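Local coordinates for protein putative NADH Oxidase (Clostridium acetobutylicum, PDB 3E10) that binds flavin mononucleotide and probably acts as an FMN-dependent oxidoreductase of the nitroreductase family, at residues B[74-79]-B[91-96]; B[32-37]-B[41-46]. All blocks are in the same frame, centred on the assembly; numbering follows the deposited sequence.

Contact 1: B[74-79]-B[91-96]. With FMN (flavin mononucleotide), chain C.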
loop_
_atom_site.group_PDB
_atom_site.type_symbol
_atom_site.label_atom_id
_atom_site.label_comp_id
_atom_site.label_asym_id
_atom_site.label_seq_id
_atom_site.Cartn_x
_atom_site.Cartn_y
_atom_site.Cartn_z
ATOM N N ILE B 74 -16.147 3.366 -0.186
ATOM C CA ILE B 74 -15.331 4.026 -1.215
ATOM C C ILE B 74 -14.860 2.936 -2.175
ATOM O O ILE B 74 -14.149 2.008 -1.768
ATOM C CB ILE B 74 -14.122 4.797 -0.620
ATOM C CG1 ILE B 74 -14.591 5.761 0.484
ATOM C CG2 ILE B 74 -13.360 5.544 -1.763
ATOM C CD1 ILE B 74 -13.428 6.449 1.286
ATOM N N VAL B 75 -15.300 3.036 -3.432
ATOM C CA VAL B 75 -14.840 2.123 -4.476
ATOM C C VAL B 75 -13.591 2.726 -5.129
ATOM O O VAL B 75 -13.638 3.841 -5.618
ATOM C CB VAL B 75 -15.931 1.846 -5.523
ATOM C CG1 VAL B 75 -15.485 0.762 -6.552
ATOM C CG2 VAL B 75 -17.255 1.429 -4.866
ATOM N N LEU B 76 -12.495 1.965 -5.134
ATOM C CA LEU B 76 -11.232 2.380 -5.737
ATOM C C LEU B 76 -11.165 1.746 -7.121
ATOM O O LEU B 76 -11.343 0.546 -7.266
ATOM C CB LEU B 76 -10.040 1.907 -4.892
ATOM C CG LEU B 76 -9.614 2.847 -3.761
ATOM C CD1 LEU B 76 -10.678 2.967 -2.706
ATOM C CD2 LEU B 76 -8.287 2.375 -3.151
ATOM N N LEU B 77 -10.851 2.591 -8.106
ATOM C CA LEU B 77 -10.780 2.223 -9.494
ATOM C C LEU B 77 -9.517 2.806 -10.097
ATOM O O LEU B 77 -9.024 3.803 -9.595
ATOM C CB LEU B 77 -11.992 2.806 -10.243
ATOM C CG LEU B 77 -13.415 2.710 -9.643
ATOM C CD1 LEU B 77 -14.319 3.772 -10.335
ATOM C CD2 LEU B 77 -13.956 1.390 -9.941
ATOM N N ALA B 78 -9.047 2.218 -11.194
ATOM C CA ALA B 78 -7.927 2.774 -11.931
ATOM C C ALA B 78 -8.317 2.979 -13.378
ATOM O O ALA B 78 -9.022 2.162 -13.949
ATOM C CB ALA B 78 -6.716 1.838 -11.871
ATOM N N ASP B 79 -7.836 4.052 -13.975
ATOM C CA ASP B 79 -8.131 4.370 -15.372
ATOM C C ASP B 79 -6.938 3.996 -16.255
ATOM O O ASP B 79 -5.838 4.531 -16.090
ATOM C CB ASP B 79 -8.387 5.860 -15.485
ATOM C CG ASP B 79 -8.789 6.296 -16.878
ATOM O OD1 ASP B 79 -8.819 5.456 -17.805
ATOM O OD2 ASP B 79 -9.061 7.503 -17.044
ATOM N N GLN B 91 -0.243 -1.870 -7.658
ATOM C CA GLN B 91 0.605 -1.453 -6.546
ATOM C C GLN B 91 0.303 -0.027 -6.139
ATOM O O GLN B 91 0.182 0.267 -4.942
ATOM C CB GLN B 91 2.082 -1.624 -6.934
ATOM C CG GLN B 91 2.429 -3.097 -7.217
ATOM C CD GLN B 91 3.852 -3.309 -7.691
ATOM O OE1 GLN B 91 4.760 -2.584 -7.279
ATOM N NE2 GLN B 91 4.050 -4.299 -8.584
ATOM N N ASP B 92 0.165 0.850 -7.124
ATOM C CA ASP B 92 -0.246 2.211 -6.870
ATOM C C ASP B 92 -1.557 2.232 -6.055
ATOM O O ASP B 92 -1.696 2.989 -5.112
ATOM C CB ASP B 92 -0.563 2.938 -8.173
ATOM C CG ASP B 92 0.596 3.042 -9.145
ATOM O OD1 ASP B 92 1.757 2.738 -8.764
ATOM O OD2 ASP B 92 0.303 3.497 -10.298
HETATM N N MSE B 93 -2.519 1.416 -6.490
HETATM C CA MSE B 93 -3.858 1.414 -5.883
HETATM C C MSE B 93 -3.835 0.829 -4.489
HETATM O O MSE B 93 -4.545 1.323 -3.612
HETATM C CB MSE B 93 -4.887 0.661 -6.749
HETATM C CG MSE B 93 -5.119 1.242 -8.166
HETATM SE SE MSE B 93 -5.636 3.095 -8.173
HETATM C CE MSE B 93 -7.280 2.899 -7.138
ATOM N N ALA B 94 -2.963 -0.150 -4.286
ATOM C CA ALA B 94 -2.773 -0.722 -2.970
ATOM C C ALA B 94 -2.172 0.307 -1.998
ATOM O O ALA B 94 -2.561 0.376 -0.832
ATOM C CB ALA B 94 -1.873 -2.001 -3.093
ATOM N N ALA B 95 -1.240 1.118 -2.502
ATOM C CA ALA B 95 -0.644 2.161 -1.658
ATOM C C ALA B 95 -1.704 3.197 -1.269
ATOM O O ALA B 95 -1.738 3.660 -0.131
ATOM C CB ALA B 95 0.547 2.809 -2.404
ATOM N N ALA B 96 -2.558 3.579 -2.229
ATOM C CA ALA B 96 -3.680 4.475 -1.952
ATOM C C ALA B 96 -4.643 3.884 -0.916
ATOM O O ALA B 96 -5.094 4.567 0.007
ATOM C CB ALA B 96 -4.411 4.836 -3.251
HETATM N N1 FMN C . 10.911 5.758 -8.196
HETATM C C2 FMN C . 12.124 5.511 -8.790
HETATM O O2 FMN C . 13.022 6.355 -8.745
HETATM N N3 FMN C . 12.399 4.300 -9.376
HETATM C C4 FMN C . 11.441 3.316 -9.513
HETATM O O4 FMN C . 11.747 2.223 -10.023
HETATM C C4A FMN C . 10.198 3.547 -8.893
HETATM N N5 FMN C . 9.220 2.588 -8.924
HETATM C C5A FMN C . 8.011 2.795 -8.302
HETATM C C6 FMN C . 7.030 1.806 -8.323
HETATM C C7 FMN C . 5.814 1.967 -7.697
HETATM C C7M FMN C . 4.795 0.847 -7.742
HETATM C C8 FMN C . 5.558 3.152 -7.010
HETATM C C8M FMN C . 4.342 3.224 -6.130
HETATM C C9 FMN C . 6.536 4.154 -6.978
HETATM C C9A FMN C . 7.763 3.993 -7.617
HETATM N N10 FMN C . 8.726 5.004 -7.638
HETATM C C10 FMN C . 9.947 4.764 -8.238
HETATM C "C1'" FMN C . 8.477 6.318 -6.940
HETATM C "C2'" FMN C . 7.565 7.206 -7.797
HETATM O "O2'" FMN C . 8.261 7.751 -8.909
HETATM C "C3'" FMN C . 6.966 8.299 -6.925
HETATM O "O3'" FMN C . 6.111 7.685 -5.957
HETATM C "C4'" FMN C . 6.180 9.375 -7.730
HETATM O "O4'" FMN C . 7.013 10.107 -8.590
HETATM C "C5'" FMN C . 5.435 10.323 -6.804
HETATM O "O5'" FMN C . 6.334 11.081 -6.009
HETATM P P FMN C . 6.216 10.967 -4.411
HETATM O O1P FMN C . 6.593 9.548 -4.017
HETATM O O2P FMN C . 7.202 11.991 -3.886
HETATM O O3P FMN C . 4.782 11.310 -4.006
#

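Contact 2: B[32-37]-B[41-46]. With FMN (flavin mononucleotide), chain C.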
loop_
_atom_site.group_PDB
_atom_site.type_symbol
_atom_site.label_atom_id
_atom_site.label_comp_id
_atom_site.label_asym_id
_atom_site.label_seq_id
_atom_site.Cartn_x
_atom_site.Cartn_y
_atom_site.Cartn_z
HETATM N N MSE B 32 -4.937 10.141 -2.319
HETATM C CA MSE B 32 -4.310 10.818 -3.455
HETATM C C MSE B 32 -2.886 11.295 -3.185
HETATM O O MSE B 32 -2.224 11.763 -4.107
HETATM C CB MSE B 32 -5.179 11.925 -4.021
HETATM C CG MSE B 32 -6.474 11.348 -4.541
HETATM SE SE MSE B 32 -7.525 12.563 -5.630
HETATM C CE MSE B 32 -9.198 12.530 -4.620
ATOM N N GLN B 33 -2.422 11.176 -1.936
ATOM C CA GLN B 33 -1.021 11.391 -1.596
ATOM C C GLN B 33 -0.152 10.152 -1.741
ATOM O O GLN B 33 1.048 10.207 -1.480
ATOM C CB GLN B 33 -0.897 11.922 -0.163
ATOM C CG GLN B 33 -1.456 13.291 0.050
ATOM C CD GLN B 33 -0.871 14.353 -0.838
ATOM O OE1 GLN B 33 -1.601 15.018 -1.593
ATOM N NE2 GLN B 33 0.452 14.514 -0.788
ATOM N N ALA B 34 -0.715 9.035 -2.181
ATOM C CA ALA B 34 0.071 7.821 -2.344
ATOM C C ALA B 34 1.134 7.951 -3.420
ATOM O O ALA B 34 0.981 8.715 -4.392
ATOM C CB ALA B 34 -0.846 6.641 -2.639
ATOM N N PRO B 35 2.218 7.201 -3.252
ATOM C CA PRO B 35 3.169 7.107 -4.328
ATOM C C PRO B 35 2.528 6.347 -5.493
ATOM O O PRO B 35 1.556 5.608 -5.314
ATOM C CB PRO B 35 4.323 6.318 -3.722
ATOM C CG PRO B 35 3.648 5.429 -2.739
ATOM C CD PRO B 35 2.566 6.317 -2.120
ATOM N N SER B 36 3.084 6.513 -6.693
ATOM C CA SER B 36 2.596 5.775 -7.858
ATOM C C SER B 36 3.693 5.665 -8.884
ATOM O O SER B 36 4.514 6.573 -9.027
ATOM C CB SER B 36 1.325 6.386 -8.447
ATOM O OG SER B 36 1.488 7.697 -8.962
ATOM N N ALA B 37 3.745 4.530 -9.558
ATOM C CA ALA B 37 4.790 4.297 -10.569
ATOM C C ALA B 37 4.719 5.390 -11.613
ATOM O O ALA B 37 3.645 5.712 -12.143
ATOM C CB ALA B 37 4.625 2.909 -11.188
ATOM N N GLN B 41 -0.492 8.358 -10.944
ATOM C CA GLN B 41 -1.725 8.709 -10.197
ATOM C C GLN B 41 -2.993 8.233 -10.897
ATOM O O GLN B 41 -3.789 9.055 -11.351
ATOM C CB GLN B 41 -1.806 10.226 -9.965
ATOM C CG GLN B 41 -0.617 10.828 -9.214
ATOM C CD GLN B 41 -0.604 12.346 -9.221
ATOM O OE1 GLN B 41 0.452 12.970 -9.474
ATOM N NE2 GLN B 41 -1.706 12.947 -8.895
ATOM N N PRO B 42 -3.185 6.911 -10.993
ATOM C CA PRO B 42 -4.192 6.375 -11.936
ATOM C C PRO B 42 -5.604 6.245 -11.334
ATOM O O PRO B 42 -6.516 5.757 -11.997
ATOM C CB PRO B 42 -3.619 5.022 -12.280
ATOM C CG PRO B 42 -2.985 4.570 -10.988
ATOM C CD PRO B 42 -2.405 5.830 -10.364
ATOM N N TRP B 43 -5.789 6.784 -10.139
ATOM C CA TRP B 43 -6.972 6.467 -9.323
ATOM C C TRP B 43 -8.211 7.314 -9.598
ATOM O O TRP B 43 -8.136 8.526 -9.892
ATOM C CB TRP B 43 -6.642 6.621 -7.844
ATOM C CG TRP B 43 -5.646 7.732 -7.532
ATOM C CD1 TRP B 43 -5.833 9.079 -7.636
ATOM C CD2 TRP B 43 -4.315 7.546 -7.075
ATOM N NE1 TRP B 43 -4.687 9.740 -7.266
ATOM C CE2 TRP B 43 -3.746 8.815 -6.898
ATOM C CE3 TRP B 43 -3.560 6.411 -6.789
ATOM C CZ2 TRP B 43 -2.407 8.985 -6.486
ATOM C CZ3 TRP B 43 -2.229 6.569 -6.341
ATOM C CH2 TRP B 43 -1.684 7.858 -6.207
ATOM N N GLU B 44 -9.347 6.659 -9.437
ATOM C CA GLU B 44 -10.690 7.270 -9.423
ATOM C C GLU B 44 -11.437 6.627 -8.273
ATOM O O GLU B 44 -11.177 5.486 -7.963
ATOM C CB GLU B 44 -11.425 6.928 -10.741
ATOM C CG GLU B 44 -10.788 7.518 -12.004
ATOM C CD GLU B 44 -11.013 9.003 -12.186
ATOM O OE1 GLU B 44 -11.782 9.625 -11.387
ATOM O OE2 GLU B 44 -10.403 9.582 -13.141
ATOM N N PHE B 45 -12.356 7.358 -7.659
ATOM C CA PHE B 45 -13.053 6.916 -6.463
ATOM C C PHE B 45 -14.554 7.137 -6.622
ATOM O O PHE B 45 -14.978 8.248 -6.957
ATOM C CB PHE B 45 -12.569 7.701 -5.220
ATOM C CG PHE B 45 -11.078 7.716 -5.056
ATOM C CD1 PHE B 45 -10.317 8.699 -5.635
ATOM C CD2 PHE B 45 -10.424 6.704 -4.376
ATOM C CE1 PHE B 45 -8.928 8.720 -5.518
ATOM C CE2 PHE B 45 -9.048 6.714 -4.260
ATOM C CZ PHE B 45 -8.307 7.722 -4.829
ATOM N N ILE B 46 -15.357 6.134 -6.280
ATOM C CA ILE B 46 -16.805 6.327 -6.149
ATOM C C ILE B 46 -17.118 6.289 -4.640
ATOM O O ILE B 46 -16.785 5.337 -3.942
ATOM C CB ILE B 46 -17.636 5.256 -6.860
ATOM C CG1 ILE B 46 -17.235 5.100 -8.318
ATOM C CG2 ILE B 46 -19.154 5.605 -6.762
ATOM C CD1 ILE B 46 -17.891 3.887 -9.036
HETATM N N1 FMN C . 10.911 5.758 -8.196
HETATM C C2 FMN C . 12.124 5.511 -8.790
HETATM O O2 FMN C . 13.022 6.355 -8.745
HETATM N N3 FMN C . 12.399 4.300 -9.376
HETATM C C4 FMN C . 11.441 3.316 -9.513
HETATM O O4 FMN C . 11.747 2.223 -10.023
HETATM C C4A FMN C . 10.198 3.547 -8.893
HETATM N N5 FMN C . 9.220 2.588 -8.924
HETATM C C5A FMN C . 8.011 2.795 -8.302
HETATM C C6 FMN C . 7.030 1.806 -8.323
HETATM C C7 FMN C . 5.814 1.967 -7.697
HETATM C C7M FMN C . 4.795 0.847 -7.742
HETATM C C8 FMN C . 5.558 3.152 -7.010
HETATM C C8M FMN C . 4.342 3.224 -6.130
HETATM C C9 FMN C . 6.536 4.154 -6.978
HETATM C C9A FMN C . 7.763 3.993 -7.617
HETATM N N10 FMN C . 8.726 5.004 -7.638
HETATM C C10 FMN C . 9.947 4.764 -8.238
HETATM C "C1'" FMN C . 8.477 6.318 -6.940
HETATM C "C2'" FMN C . 7.565 7.206 -7.797
HETATM O "O2'" FMN C . 8.261 7.751 -8.909
HETATM C "C3'" FMN C . 6.966 8.299 -6.925
HETATM O "O3'" FMN C . 6.111 7.685 -5.957
HETATM C "C4'" FMN C . 6.180 9.375 -7.730
HETATM O "O4'" FMN C . 7.013 10.107 -8.590
HETATM C "C5'" FMN C . 5.435 10.323 -6.804
HETATM O "O5'" FMN C . 6.334 11.081 -6.009
HETATM P P FMN C . 6.216 10.967 -4.411
HETATM O O1P FMN C . 6.593 9.548 -4.017
HETATM O O2P FMN C . 7.202 11.991 -3.886
HETATM O O3P FMN C . 4.782 11.310 -4.006
#

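Contact 1: B[74-79]-B[91-96]
L76, L77 and A78 of strand 74-79 meet M93 of helix 91-96 where the two segments run nearly antiparallel, at 151°, with their axes 9.4 Å apart at the closest point. The helix lies over one face of the sheet, with L76 and A78 pointing toward it and M93 toward the strand. On the helix side, every approach within 4.5 Å is made by M93, a selenomethionine. Its CG sits beside the backbone N (chi1 -61°), and bends at chi2 and chi3 curl the unbranched, flexible chain so that its methyl is set against the strand backbone. The methyl CE ends 3.7 Å from L76 CB and 3.1 Å from L77 O, a close carbon-to-oxygen approach and not a hydrogen bond. The short alanine side chain lets the strand come close to the M93 chain, SE lying 4.1 Å from A78 CB. L76 slides past M93 in the opposite direction, and its CD2 reaches the helix backbone at M93 O, 3.9 Å away. L77 takes part through its carbonyl, since its CB leaves the other face of the strand. Q91 and D92, just before M93, turn to the flavin instead: Q91 OE1 comes within 3.5 Å of FMN C7M, and D92 OD1 lies 3.7 Å from the same methyl. L76 also packs on A97 and I100 further along helix 89-106. Strand 74-79 is hydrogen-bonded through its backbone to strands 43-48 and 136-145, its two neighbours; M93 touches both through W43 and F139, while A94 meets A94 of the second subunit.

Contact 2: B[32-37]-B[41-46]
The FMN pocket of this nitroreductase-family protein takes one wall from loop 32-37, which is packed against the start of strand 43-46. S36 and Q41 close the turn between them: Q41 N donates to S36 OG at 2.9 Å, with an N-H...O angle of 159°. S36 chi1 of 64° sets the hydroxyl between its own N and carbonyl carbon, turned to meet that amide; a short, polar serine suits so tight a place. W43 packs behind the loop. Its CH2 meets A34 O edge-on at 3.3 Å, and A34 CB lies 3.9 Å from CH2, where a small methyl suits the broad indole. M32, a selenomethionine, passes across W43 and along F45, with CG 3.6 Å from W43 NE1 and 3.7 Å from F45 CE1. SE makes oblique Met-aromatic contacts with the five-membered ring of W43 and with F45; methionine's flexible chain suits this place. P35 CB lies 3.2 Å from FMN O3', which also receives a weak hydrogen bond from S36 N. Thus S36 serves both ribityl chain and turn, while buried P35 O has no hydrogen-bond partner; at the W43 edge, the slightly positive ring C-H groups probably compensate weakly.

From the N terminus, helix 21-32 runs into contact 2, which closes the short loop leading into strand 43-48. The chain then passes through helix 51-57 and returns as strand 72-79, and contact 1 closes the connection from that strand to helix 89-106. The two follow in series, neither nested nor crossing, yet they meet in space with centres about 6 Å apart. V75 N is hydrogen-bonded to I46 O between the neighbouring antiparallel strands, and D92 OD1 accepts a hydrogen bond from A37 N, tying helix to loop. Together they join sheet, helix and loop on the dimethylbenzene side of FMN, while arginines of the second subunit also bind the cofactor.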